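Local coordinates for protein bazooka, isoform C,LD29223p (PDB 5OAK) that is a Par3-family cell polarity protein whose first PDZ domain, in this construct fused to a Par6 peptide, binds the C-terminal tail of Par6, at residues L9-A23 with V35-L49. Numbering follows the deposited sequence. Where two conformers were deposited one is given.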
ATOM      1  N   LEU A   9      -0.381   0.061  10.265  1.00 20.36           N
ATOM      2  CA  LEU A   9      -0.498   1.502  10.080  1.00 21.30           C
ATOM      3  C   LEU A   9      -1.925   1.853   9.694  1.00 21.79           C
ATOM      4  O   LEU A   9      -2.668   1.031   9.148  1.00 23.79           O
ATOM      5  CB  LEU A   9       0.437   1.994   8.968  1.00 22.33           C
ATOM      6  CG  LEU A   9       1.897   1.574   9.145  1.00 25.12           C
ATOM      7  CD1 LEU A   9       2.770   2.137   7.997  1.00 29.24           C
ATOM      8  CD2 LEU A   9       2.439   1.978  10.519  1.00 27.90           C
ATOM      9  N   LEU A  10      -2.281   3.109   9.936  1.00 22.63           N
ATOM     10  CA  LEU A  10      -3.610   3.596   9.572  1.00 21.48           C
ATOM     11  C   LEU A  10      -3.430   4.816   8.695  1.00 21.26           C
ATOM     12  O   LEU A  10      -2.745   5.777   9.104  1.00 23.59           O
ATOM     13  CB  LEU A  10      -4.396   3.966  10.817  1.00 25.42           C
ATOM     14  CG  LEU A  10      -5.762   4.578  10.576  1.00 28.30           C
ATOM     15  CD1 LEU A  10      -6.716   3.599   9.907  1.00 31.01           C
ATOM     16  CD2 LEU A  10      -6.346   5.063  11.870  1.00 34.14           C
ATOM     17  N   ILE A  11      -3.991   4.773   7.494  1.00 20.19           N
ATOM     18  CA  ILE A  11      -3.981   5.938   6.600  1.00 19.46           C
ATOM     19  C   ILE A  11      -5.416   6.393   6.427  1.00 19.27           C
ATOM     20  O   ILE A  11      -6.267   5.595   6.006  1.00 21.63           O
ATOM     21  CB  ILE A  11      -3.385   5.593   5.201  1.00 20.62           C
ATOM     22  CG1 ILE A  11      -1.967   5.113   5.349  1.00 28.16           C
ATOM     23  CG2 ILE A  11      -3.380   6.804   4.277  1.00 22.54           C
ATOM     24  CD1 ILE A  11      -1.461   4.631   3.990  1.00 32.74           C
ATOM     25  N   ILE A  12      -5.709   7.662   6.676  1.00 19.21           N
ATOM     26  CA  ILE A  12      -7.065   8.154   6.462  1.00 18.39           C
ATOM     27  C   ILE A  12      -7.259   8.380   4.945  1.00 20.09           C
ATOM     28  O   ILE A  12      -6.392   8.961   4.286  1.00 21.12           O
ATOM     29  CB  ILE A  12      -7.296   9.456   7.246  1.00 19.85           C
ATOM     30  CG1 ILE A  12      -6.988   9.220   8.742  1.00 21.79           C
ATOM     31  CG2 ILE A  12      -8.725   9.996   7.057  1.00 21.87           C
ATOM     32  CD1 ILE A  12      -7.702   8.034   9.363  1.00 25.46           C
ATOM     33  N   ASN A  13      -8.376   7.921   4.391  1.00 19.93           N
ATOM     34  CA  ASN A  13      -8.602   8.040   2.956  1.00 20.57           C
ATOM     35  C   ASN A  13      -9.365   9.324   2.671  1.00 23.34           C
ATOM     36  O   ASN A  13     -10.247   9.677   3.398  1.00 37.83           O
ATOM     37  CB  ASN A  13      -9.376   6.822   2.449  1.00 21.96           C
ATOM     38  CG  ASN A  13      -9.445   6.765   0.939  1.00 22.18           C
ATOM     39  OD1 ASN A  13      -8.635   7.373   0.249  1.00 22.60           O
ATOM     40  ND2 ASN A  13     -10.407   6.025   0.424  1.00 22.39           N
ATOM     41  N   GLU A  14      -8.911  10.076   1.723  1.00 20.16           N
ATOM     42  CA  GLU A  14      -9.604  11.291   1.264  1.00 21.14           C
ATOM     43  C   GLU A  14     -10.149  10.954  -0.105  1.00 20.56           C
ATOM     44  O   GLU A  14      -9.373  10.740  -1.049  1.00 21.76           O
ATOM     45  CB  GLU A  14      -8.627  12.445   1.208  1.00 22.96           C
ATOM     46  CG  GLU A  14      -9.293  13.719   0.718  1.00 23.79           C
ATOM     47  CD  GLU A  14      -8.317  14.886   0.663  1.00 23.95           C
ATOM     48  OE1 GLU A  14      -7.291  14.880   1.401  1.00 26.22           O
ATOM     49  OE2 GLU A  14      -8.570  15.785  -0.159  1.00 25.62           O
ATOM     50  N   TYR A  15     -11.459  10.891  -0.227  1.00 19.28           N
ATOM     51  CA  TYR A  15     -12.054  10.370  -1.473  1.00 20.97           C
ATOM     52  C   TYR A  15     -11.745  11.304  -2.660  1.00 21.52           C
ATOM     53  O   TYR A  15     -11.973  12.542  -2.580  1.00 24.89           O
ATOM     54  CB  TYR A  15     -13.562  10.219  -1.312  1.00 22.46           C
ATOM     55  CG  TYR A  15     -13.954   9.215  -0.281  1.00 21.50           C
ATOM     56  CD1 TYR A  15     -13.590   7.890  -0.422  1.00 25.94           C
ATOM     57  CD2 TYR A  15     -14.678   9.598   0.834  1.00 26.65           C
ATOM     58  CE1 TYR A  15     -13.999   6.973   0.514  1.00 29.99           C
ATOM     59  CE2 TYR A  15     -15.063   8.692   1.793  1.00 28.94           C
ATOM     60  CZ  TYR A  15     -14.711   7.384   1.629  1.00 31.57           C
ATOM     61  OH  TYR A  15     -15.135   6.461   2.561  1.00 36.57           O
ATOM     62  N   GLY A  16     -11.186  10.750  -3.724  1.00 22.07           N
ATOM     63  CA  GLY A  16     -10.851  11.550  -4.884  1.00 23.51           C
ATOM     64  C   GLY A  16      -9.489  12.212  -4.869  1.00 23.90           C
ATOM     65  O   GLY A  16      -9.107  12.878  -5.820  1.00 27.71           O
ATOM     66  N   SER A  17      -8.751  12.063  -3.792  1.00 22.63           N
ATOM     67  CA  SER A  17      -7.470  12.720  -3.636  0.61 23.71           C
ATOM     68  C   SER A  17      -6.352  11.722  -3.419  1.00 23.61           C
ATOM     69  O   SER A  17      -6.532  10.774  -2.659  1.00 24.43           O
ATOM     70  CB  SER A  17      -7.523  13.659  -2.434  0.61 22.95           C
ATOM     71  OG  SER A  17      -8.535  14.660  -2.620  0.61 26.42           O
ATOM     72  N   PRO A  18      -5.189  11.949  -4.031  1.00 28.28           N
ATOM     73  CA  PRO A  18      -4.094  11.002  -3.796  1.00 29.86           C
ATOM     74  C   PRO A  18      -3.693  10.971  -2.321  1.00 27.70           C
ATOM     75  O   PRO A  18      -3.773  11.999  -1.616  1.00 30.48           O
ATOM     76  CB  PRO A  18      -2.940  11.552  -4.638  1.00 35.60           C
ATOM     77  CG  PRO A  18      -3.414  12.912  -5.122  1.00 39.66           C
ATOM     78  CD  PRO A  18      -4.858  13.002  -4.995  1.00 36.16           C
ATOM     79  N   LEU A  19      -3.288   9.802  -1.847  1.00 27.28           N
ATOM     80  CA  LEU A  19      -2.806   9.645  -0.477  1.00 24.18           C
ATOM     81  C   LEU A  19      -1.327   9.921  -0.334  1.00 23.72           C
ATOM     82  O   LEU A  19      -0.823  10.125   0.781  1.00 24.01           O
ATOM     83  CB  LEU A  19      -3.150   8.243   0.035  1.00 26.26           C
ATOM     84  CG  LEU A  19      -4.658   8.008  -0.040  1.00 29.29           C
ATOM     85  CD1 LEU A  19      -5.009   6.660   0.501  1.00 32.17           C
ATOM     86  CD2 LEU A  19      -5.469   9.104   0.729  1.00 30.40           C
ATOM     87  N   GLY A  20      -0.629   9.967  -1.453  1.00 24.73           N
ATOM     88  CA  GLY A  20       0.776  10.359  -1.425  1.00 25.36           C
ATOM     89  C   GLY A  20       1.780   9.224  -1.446  1.00 25.11           C
ATOM     90  O   GLY A  20       2.888   9.377  -0.975  1.00 29.55           O
ATOM     91  N   LEU A  21       1.419   8.085  -2.023  1.00 23.86           N
ATOM     92  CA  LEU A  21       2.186   6.815  -2.044  0.68 23.29           C
ATOM     93  C   LEU A  21       2.579   6.467  -3.480  1.00 20.92           C
ATOM     94  O   LEU A  21       1.650   6.415  -4.316  1.00 24.82           O
ATOM     95  CB  LEU A  21       1.310   5.639  -1.484  0.68 25.12           C
ATOM     96  CG  LEU A  21       1.932   4.272  -1.318  0.68 29.82           C
ATOM     97  CD1 LEU A  21       3.041   4.480  -0.352  0.68 33.91           C
ATOM     98  CD2 LEU A  21       0.930   3.273  -0.782  0.68 28.54           C
ATOM     99  N   THR A  22       3.824   6.112  -3.743  1.00 22.40           N
ATOM    100  CA  THR A  22       4.183   5.439  -4.966  0.84 22.62           C
ATOM    101  C   THR A  22       4.683   4.051  -4.562  1.00 22.66           C
ATOM    102  O   THR A  22       5.517   3.963  -3.687  1.00 24.26           O
ATOM    103  CB  THR A  22       5.296   6.190  -5.694  0.84 27.89           C
ATOM    104  OG1 THR A  22       4.828   7.498  -6.019  0.84 32.01           O
ATOM    105  CG2 THR A  22       5.690   5.475  -6.982  0.84 28.00           C
ATOM    106  N   ALA A  23       4.163   2.992  -5.183  1.00 23.61           N
ATOM    107  CA  ALA A  23       4.537   1.637  -4.809  1.00 24.55           C
ATOM    108  C   ALA A  23       4.675   0.813  -6.062  1.00 26.23           C
ATOM    109  O   ALA A  23       4.127   1.101  -7.120  1.00 29.63           O
ATOM    110  CB  ALA A  23       3.500   1.034  -3.917  1.00 27.48           C
ATOM    111  N   VAL A  35       7.168   0.218  -1.065  1.00 20.12           N
ATOM    112  CA  VAL A  35       6.950   1.665  -1.133  1.00 22.29           C
ATOM    113  C   VAL A  35       8.194   2.359  -1.698  1.00 21.89           C
ATOM    114  O   VAL A  35       9.293   2.215  -1.152  1.00 26.38           O
ATOM    115  CB  VAL A  35       6.588   2.201   0.274  1.00 22.97           C
ATOM    116  CG1 VAL A  35       6.433   3.767   0.245  1.00 22.93           C
ATOM    117  CG2 VAL A  35       5.281   1.530   0.758  1.00 24.59           C
ATOM    118  N   GLN A  36       8.034   3.091  -2.803  1.00 23.35           N
ATOM    119  CA  GLN A  36       9.179   3.791  -3.371  1.00 25.14           C
ATOM    120  C   GLN A  36       9.246   5.236  -2.902  1.00 27.22           C
ATOM    121  O   GLN A  36      10.324   5.787  -2.708  1.00 29.85           O
ATOM    122  CB  GLN A  36       9.111   3.759  -4.896  1.00 31.06           C
ATOM    123  CG  GLN A  36       9.234   2.374  -5.501  1.00 39.61           C
ATOM    124  CD  GLN A  36      10.594   1.756  -5.245  0.54 51.13           C
ATOM    125  OE1 GLN A  36      10.754   0.932  -4.348  0.20 53.47           O
ATOM    126  NE2 GLN A  36      11.581   2.152  -6.039  0.63 53.84           N
ATOM    127  N   HIS A  37       8.120   5.860  -2.668  1.00 27.94           N
ATOM    128  CA  HIS A  37       8.139   7.262  -2.305  1.00 28.24           C
ATOM    129  C   HIS A  37       6.899   7.594  -1.528  1.00 25.69           C
ATOM    130  O   HIS A  37       5.838   7.012  -1.793  1.00 26.42           O
ATOM    131  CB  HIS A  37       8.211   8.139  -3.543  1.00 31.81           C
ATOM    132  CG  HIS A  37       8.492   9.559  -3.230  1.00 36.23           C
ATOM    133  ND1 HIS A  37       7.538  10.552  -3.348  1.00 40.83           N
ATOM    134  CD2 HIS A  37       9.604  10.156  -2.740  1.00 42.03           C
ATOM    135  CE1 HIS A  37       8.065  11.713  -2.995  1.00 41.61           C
ATOM    136  NE2 HIS A  37       9.312  11.502  -2.619  1.00 45.61           N
ATOM    137  N   VAL A  38       7.065   8.494  -0.554  1.00 25.61           N
ATOM    138  CA  VAL A  38       5.948   8.998   0.233  1.00 23.57           C
ATOM    139  C   VAL A  38       6.049  10.527   0.165  1.00 26.87           C
ATOM    140  O   VAL A  38       7.109  11.119   0.488  1.00 28.78           O
ATOM    141  CB  VAL A  38       6.014   8.516   1.692  1.00 24.26           C
ATOM    142  CG1 VAL A  38       4.842   9.071   2.472  1.00 27.59           C
ATOM    143  CG2 VAL A  38       5.993   6.963   1.740  1.00 26.32           C
ATOM    144  N   GLU A  39       4.959  11.176  -0.245  1.00 26.44           N
ATOM    145  CA  GLU A  39       4.973  12.625  -0.436  1.00 27.90           C
ATOM    146  C   GLU A  39       4.965  13.322   0.912  1.00 28.24           C
ATOM    147  O   GLU A  39       4.188  12.951   1.800  1.00 27.01           O
ATOM    148  CB  GLU A  39       3.751  13.043  -1.249  1.00 30.88           C
ATOM    149  CG  GLU A  39       3.635  12.459  -2.675  1.00 34.17           C
ATOM    150  CD  GLU A  39       4.806  12.749  -3.583  0.33 39.11           C
ATOM    151  OE1 GLU A  39       5.462  13.811  -3.450  0.78 40.23           O
ATOM    152  OE2 GLU A  39       5.044  11.902  -4.460  0.73 42.56           O
ATOM    153  N   PRO A  40       5.805  14.355   1.067  1.00 31.11           N
ATOM    154  CA  PRO A  40       5.853  15.101   2.322  1.00 32.16           C
ATOM    155  C   PRO A  40       4.489  15.715   2.643  1.00 29.62           C
ATOM    156  O   PRO A  40       3.831  16.280   1.765  1.00 36.58           O
ATOM    157  CB  PRO A  40       6.892  16.179   2.064  1.00 38.02           C
ATOM    158  CG  PRO A  40       7.009  16.233   0.597  1.00 40.65           C
ATOM    159  CD  PRO A  40       6.701  14.901   0.048  1.00 34.38           C
ATOM    160  N   GLY A  41       4.073  15.582   3.896  1.00 29.42           N
ATOM    161  CA  GLY A  41       2.853  16.204   4.350  1.00 29.15           C
ATOM    162  C   GLY A  41       1.591  15.457   3.989  1.00 27.60           C
ATOM    163  O   GLY A  41       0.488  15.881   4.317  1.00 30.05           O
ATOM    164  N   SER A  42       1.741  14.320   3.317  1.00 25.70           N
ATOM    165  CA  SER A  42       0.588  13.584   2.794  1.00 24.12           C
ATOM    166  C   SER A  42      -0.073  12.708   3.829  1.00 23.96           C
ATOM    167  O   SER A  42       0.464  12.476   4.904  1.00 23.94           O
ATOM    168  CB  SER A  42       1.008  12.687   1.625  1.00 24.08           C
ATOM    169  OG  SER A  42       1.912  11.640   2.057  1.00 24.24           O
ATOM    170  N   ARG A  43      -1.216  12.162   3.465  1.00 21.77           N
ATOM    171  CA  ARG A  43      -1.921  11.246   4.376  1.00 22.13           C
ATOM    172  C   ARG A  43      -1.143   9.992   4.580  1.00 20.33           C
ATOM    173  O   ARG A  43      -1.154   9.444   5.680  1.00 20.21           O
ATOM    174  CB  ARG A  43      -3.308  10.990   3.882  1.00 21.85           C
ATOM    175  CG  ARG A  43      -4.096  12.359   3.840  1.00 23.39           C
ATOM    176  CD  ARG A  43      -5.553  12.085   3.826  1.00 23.28           C
ATOM    177  NE  ARG A  43      -6.347  13.299   3.613  1.00 20.94           N
ATOM    178  CZ  ARG A  43      -6.789  14.075   4.597  1.00 18.30           C
ATOM    179  NH1 ARG A  43      -6.602  13.728   5.867  1.00 19.07           N
ATOM    180  NH2 ARG A  43      -7.491  15.159   4.312  1.00 21.19           N
ATOM    181  N   ALA A  44      -0.444   9.519   3.552  1.00 20.62           N
ATOM    182  CA  ALA A  44       0.405   8.336   3.730  1.00 19.90           C
ATOM    183  C   ALA A  44       1.551   8.659   4.698  1.00 21.68           C
ATOM    184  O   ALA A  44       1.889   7.834   5.550  1.00 21.93           O
ATOM    185  CB  ALA A  44       0.976   7.881   2.361  1.00 22.39           C
ATOM    186  N   GLU A  45       2.166   9.859   4.571  1.00 21.94           N
ATOM    187  CA  GLU A  45       3.250  10.218   5.484  1.00 22.80           C
ATOM    188  C   GLU A  45       2.733  10.312   6.927  1.00 23.39           C
ATOM    189  O   GLU A  45       3.405   9.830   7.876  1.00 24.37           O
ATOM    190  CB  GLU A  45       3.927  11.530   5.057  1.00 24.09           C
ATOM    191  CG  GLU A  45       5.238  11.772   5.797  1.00 29.48           C
ATOM    192  CD  GLU A  45       5.896  13.108   5.449  1.00 34.00           C
ATOM    193  OE1 GLU A  45       5.331  14.133   5.827  1.00 40.37           O
ATOM    194  OE2 GLU A  45       6.965  13.120   4.794  0.61 37.42           O
ATOM    195  N   ARG A  46       1.562  10.915   7.109  1.00 21.67           N
ATOM    196  CA  ARG A  46       1.026  11.057   8.444  0.59 22.46           C
ATOM    197  C   ARG A  46       0.715   9.684   9.053  1.00 23.53           C
ATOM    198  O   ARG A  46       0.810   9.505  10.281  1.00 27.63           O
ATOM    199  CB  ARG A  46      -0.188  11.980   8.390  0.59 23.03           C
ATOM    200  CG  ARG A  46       0.198  13.411   7.958  0.59 22.73           C
ATOM    201  CD  ARG A  46       1.163  14.138   8.957  0.59 30.36           C
ATOM    202  NE  ARG A  46       1.680  15.480   8.543  0.59 33.63           N
ATOM    203  CZ  ARG A  46       0.974  16.601   8.564  0.59 31.89           C
ATOM    204  NH1 ARG A  46      -0.283  16.544   8.904  0.59 32.34           N
ATOM    205  NH2 ARG A  46       1.503  17.784   8.224  0.59 30.73           N
ATOM    206  N   GLY A  47       0.359   8.712   8.203  1.00 22.76           N
ATOM    207  CA  GLY A  47       0.130   7.367   8.706  1.00 25.35           C
ATOM    208  C   GLY A  47       1.397   6.566   8.937  1.00 22.81           C
ATOM    209  O   GLY A  47       1.313   5.392   9.331  1.00 25.27           O
ATOM    210  N   ARG A  48       2.546   7.203   8.741  1.00 23.26           N
ATOM    211  CA  ARG A  48       3.878   6.653   9.052  0.65 22.74           C
ATOM    212  C   ARG A  48       4.387   5.641   8.037  1.00 24.14           C
ATOM    213  O   ARG A  48       5.274   4.862   8.332  1.00 26.66           O
ATOM    214  CB  ARG A  48       3.932   6.050  10.472  0.65 26.02           C
ATOM    215  CG  ARG A  48       3.401   7.019  11.540  0.65 29.37           C
ATOM    216  CD  ARG A  48       3.804   6.547  12.968  0.65 42.36           C
ATOM    217  NE  ARG A  48       5.155   5.962  12.989  0.65 58.38           N
ATOM    218  CZ  ARG A  48       6.271   6.605  13.319  0.65 69.70           C
ATOM    219  NH1 ARG A  48       7.423   5.958  13.273  0.65 72.05           N
ATOM    220  NH2 ARG A  48       6.236   7.880  13.705  0.65 73.60           N
ATOM    221  N   LEU A  49       3.854   5.688   6.824  1.00 23.58           N
ATOM    222  CA  LEU A  49       4.434   4.942   5.708  1.00 22.95           C
ATOM    223  C   LEU A  49       5.789   5.557   5.343  1.00 22.90           C
ATOM    224  O   LEU A  49       5.950   6.797   5.344  1.00 24.77           O
ATOM    225  CB  LEU A  49       3.506   4.988   4.488  1.00 24.08           C
ATOM    226  CG  LEU A  49       2.439   3.924   4.388  1.00 30.35           C
ATOM    227  CD1 LEU A  49       1.642   4.210   3.145  1.00 38.48           C
ATOM    228  CD2 LEU A  49       2.982   2.496   4.251  1.00 28.15           C
TER
HETATM  229  O   HOH W   1      -0.321   4.692  11.418  1.00 24.76           O
HETATM  230  O   HOH W   2      -3.449   9.484   7.357  1.00 19.98           O
HETATM  231  O   HOH W   3      -2.240  13.222   0.881  1.00 26.95           O
HETATM  232  O   HOH W   4       4.365   9.399  -3.991  1.00 48.32           O
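Arg43, on the short helix 43-46, reaches across to the loop after strand 9-12 with nearly its whole length. Its CB lies 3.7 Å from Ile12 O, CG runs past the same oxygen at 4.1 Å, CD closes to 3.3 Å from it, and the chain, extended from CG to NE, ends side-on against Glu14. NE and NH2 both grip one oxygen, Glu14 OE1, each at 2.9 Å; OE1 sits in the guanidinium plane, while the carboxylate is turned 79° against it. OE1 offers NE its anti lone pair, whereas NH2 approaches OE1 from above the carboxylate plane. Glu14 gets there with CG anti to its own nitrogen (chi1 179°). A glutamine in place of Glu14 would probably leave the Arg43 guanidinium without its charged mate and freer to swing into solvent.

Apolar side chains pack between the helix and the strands: Leu49 CD1 presses on Ile11 CD1 at a tight 3.2 Å and also meets Leu21 CD1, which in turn touches Val35 CG1. Small residues suit the close backbone approaches. Gly47 lets its CA come 3.3 Å from Leu10 O, and a CB on Gly20 would collide with Ser42 CB. Ala44 N bonds Leu19 O at 2.9 Å, and its small CB fits close to the same oxygen. Ser42 caps the helix through OG, which accepts from Glu45 N.

Strands 21-23 and 35-38 pair antiparallel, with Gln36 and His37 both facing Thr22 in a classic beta bulge. Thr22 and Ala23 also pair with the Par6-derived tail, fused by design, of a neighbouring copy, whose Leu117 packs on Leu21. Pro18-Leu19-Gly20-Leu21 is the GLGF-type carboxylate-binding loop of the PDZ fold, leading into the strand that takes the ligand by beta-strand addition, while helix 43-46 packs against loop and strand 7-12.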